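Local coordinates for glycoside hydrolase family protein (Novosphingobium sp. PP1Y, PDB 6Q2F) that probably hydrolyses terminal alpha-L-rhamnose residues from glycosides, at residues Ala1058-Asn1063 and Leu1090-Ala1095. Sequence-based numbering, arbitrary orientation.
Sequences AQVSVN and LEIRVA
Gln1059 and Arg1093 form a hydrogen-bonded antiparallel pair, Gln1059 N bonding Arg1093 O and Arg1093 N bonding Gln1059 O, both at 2.8 Å; Ser1061 and Glu1091 repeat the pattern. The pair illustrates how cross-strand neighbours can add a side-chain bond to those of the backbone. Along Gln1059, CB, CG and CD all pass NH1 of Arg1093, CG and CD at 3.6 Å. A bend at chi2 (-78°) then turns the amide along its own strand toward Ser1061, and OE1 accepts from Arg1093 NH1 at 2.9 Å. OE1 lies in the guanidinium plane, whereas NH1 stands 29° off the plane of the amide carbonyl. A water 2.6 Å from OE1 probably donates to it, though it has more acceptors in reach than protons. On the other branch, NE2 donates almost straight to Ser1061 OG (3.0 Å) and also bonds Asp1066 OD1, so both ends of the amide are gripped and its rotation is fixed. On the opposite face Ala1058 CB meets Ile1092 CG2 at 3.7 Å, and Val1060 CG1 touches Leu1090 CD1 at 3.8 Å. This apolar side packs on strand 1047-1055 of a second sheet, as in galactose-binding-like beta-sandwiches. Within its own sheet, strand 1086-1095 lies between 1057-1062 and 1028-1037.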
loop_
_atom_site.group_PDB
_atom_site.type_symbol
_atom_site.label_atom_id
_atom_site.label_comp_id
_atom_site.label_asym_id
_atom_site.label_seq_id
_atom_site.Cartn_x
_atom_site.Cartn_y
_atom_site.Cartn_z
ATOM N N ALA A 1058 -15.109 11.642 27.334
ATOM C CA ALA A 1058 -16.124 11.707 28.331
ATOM C C ALA A 1058 -17.537 11.760 27.845
ATOM O O ALA A 1058 -17.896 12.558 27.041
ATOM C CB ALA A 1058 -15.871 12.896 29.215
ATOM N N GLN A 1059 -18.349 10.897 28.396
ATOM C CA GLN A 1059 -19.771 10.878 28.073
ATOM C C GLN A 1059 -20.506 11.632 29.179
ATOM O O GLN A 1059 -20.283 11.363 30.359
ATOM C CB GLN A 1059 -20.267 9.423 27.925
ATOM C CG GLN A 1059 -21.761 9.234 27.644
ATOM C CD GLN A 1059 -22.620 9.408 28.901
ATOM O OE1 GLN A 1059 -22.348 8.813 29.946
ATOM N NE2 GLN A 1059 -23.652 10.237 28.798
ATOM N N VAL A 1060 -21.367 12.581 28.800
ATOM C CA VAL A 1060 -21.976 13.515 29.742
ATOM C C VAL A 1060 -23.484 13.319 29.765
ATOM O O VAL A 1060 -24.135 13.327 28.713
ATOM C CB VAL A 1060 -21.633 14.971 29.391
ATOM C CG1 VAL A 1060 -22.376 15.947 30.342
ATOM C CG2 VAL A 1060 -20.131 15.160 29.457
ATOM N N SER A 1061 -24.036 13.173 30.965
ATOM C CA SER A 1061 -25.470 13.112 31.202
ATOM C C SER A 1061 -25.878 14.270 32.101
ATOM O O SER A 1061 -25.293 14.467 33.172
ATOM C CB SER A 1061 -25.872 11.776 31.839
ATOM O OG SER A 1061 -25.656 10.715 30.917
ATOM N N VAL A 1062 -26.878 15.031 31.664
ATOM C CA VAL A 1062 -27.409 16.167 32.411
ATOM C C VAL A 1062 -28.858 15.845 32.757
ATOM O O VAL A 1062 -29.671 15.604 31.858
ATOM C CB VAL A 1062 -27.295 17.469 31.607
ATOM C CG1 VAL A 1062 -27.983 18.629 32.343
ATOM C CG2 VAL A 1062 -25.835 17.786 31.335
ATOM N N ASN A 1063 -29.176 15.832 34.047
ATOM C CA ASN A 1063 -30.475 15.360 34.536
ATOM C C ASN A 1063 -30.852 14.034 33.878
ATOM O O ASN A 1063 -31.955 13.868 33.352
ATOM C CB ASN A 1063 -31.573 16.399 34.310
ATOM C CG ASN A 1063 -31.208 17.760 34.848
ATOM O OD1 ASN A 1063 -30.835 17.895 36.015
ATOM N ND2 ASN A 1063 -31.279 18.781 33.985
ATOM N N LEU A 1090 -25.369 16.292 37.176
ATOM C CA LEU A 1090 -24.320 16.174 36.174
ATOM C C LEU A 1090 -23.573 14.882 36.455
ATOM O O LEU A 1090 -23.121 14.661 37.583
ATOM C CB LEU A 1090 -23.364 17.373 36.228
ATOM C CG LEU A 1090 -22.168 17.383 35.268
ATOM C CD1 LEU A 1090 -22.627 17.365 33.808
ATOM C CD2 LEU A 1090 -21.332 18.647 35.514
ATOM N N GLU A 1091 -23.460 14.027 35.442
ATOM C CA GLU A 1091 -22.674 12.801 35.529
ATOM C C GLU A 1091 -21.811 12.712 34.287
ATOM O O GLU A 1091 -22.310 12.877 33.171
ATOM C CB GLU A 1091 -23.549 11.544 35.625
ATOM C CG GLU A 1091 -24.761 11.650 36.524
ATOM C CD GLU A 1091 -25.511 10.335 36.588
ATOM O OE1 GLU A 1091 -24.841 9.278 36.710
ATOM O OE2 GLU A 1091 -26.758 10.361 36.484
ATOM N N ILE A 1092 -20.520 12.471 34.485
ATOM C CA ILE A 1092 -19.539 12.504 33.414
ATOM C C ILE A 1092 -18.736 11.219 33.502
ATOM O O ILE A 1092 -17.995 11.013 34.472
ATOM C CB ILE A 1092 -18.623 13.725 33.506
ATOM C CG1 ILE A 1092 -19.466 15.006 33.504
ATOM C CG2 ILE A 1092 -17.604 13.689 32.376
ATOM C CD1 ILE A 1092 -18.662 16.284 33.477
ATOM N N ARG A 1093 -18.890 10.344 32.505
ATOM C CA ARG A 1093 -18.201 9.067 32.503
ATOM C C ARG A 1093 -16.946 9.237 31.659
ATOM O O ARG A 1093 -17.033 9.408 30.430
ATOM C CB ARG A 1093 -19.121 7.971 31.975
ATOM C CG ARG A 1093 -20.185 7.562 32.998
ATOM C CD ARG A 1093 -21.317 6.741 32.391
ATOM N NE ARG A 1093 -20.845 5.501 31.782
ATOM C CZ ARG A 1093 -20.776 5.290 30.471
ATOM N NH1 ARG A 1093 -21.151 6.237 29.608
ATOM N NH2 ARG A 1093 -20.335 4.128 30.023
ATOM N N VAL A 1094 -15.786 9.267 32.316
ATOM C CA VAL A 1094 -14.508 9.459 31.639
ATOM C C VAL A 1094 -13.817 8.116 31.496
ATOM O O VAL A 1094 -13.635 7.390 32.483
ATOM C CB VAL A 1094 -13.593 10.442 32.379
ATOM C CG1 VAL A 1094 -12.301 10.607 31.583
ATOM C CG2 VAL A 1094 -14.292 11.780 32.577
ATOM N N ALA A 1095 -13.421 7.795 30.271
ATOM C CA ALA A 1095 -12.642 6.609 29.956
ATOM C C ALA A 1095 -11.233 7.033 29.564
ATOM O O ALA A 1095 -11.051 8.049 28.879
ATOM C CB ALA A 1095 -13.282 5.825 28.802
HETATM O O HOH W 1 -22.734 9.921 32.292
HETATM O O HOH W 2 -27.479 13.425 35.146
#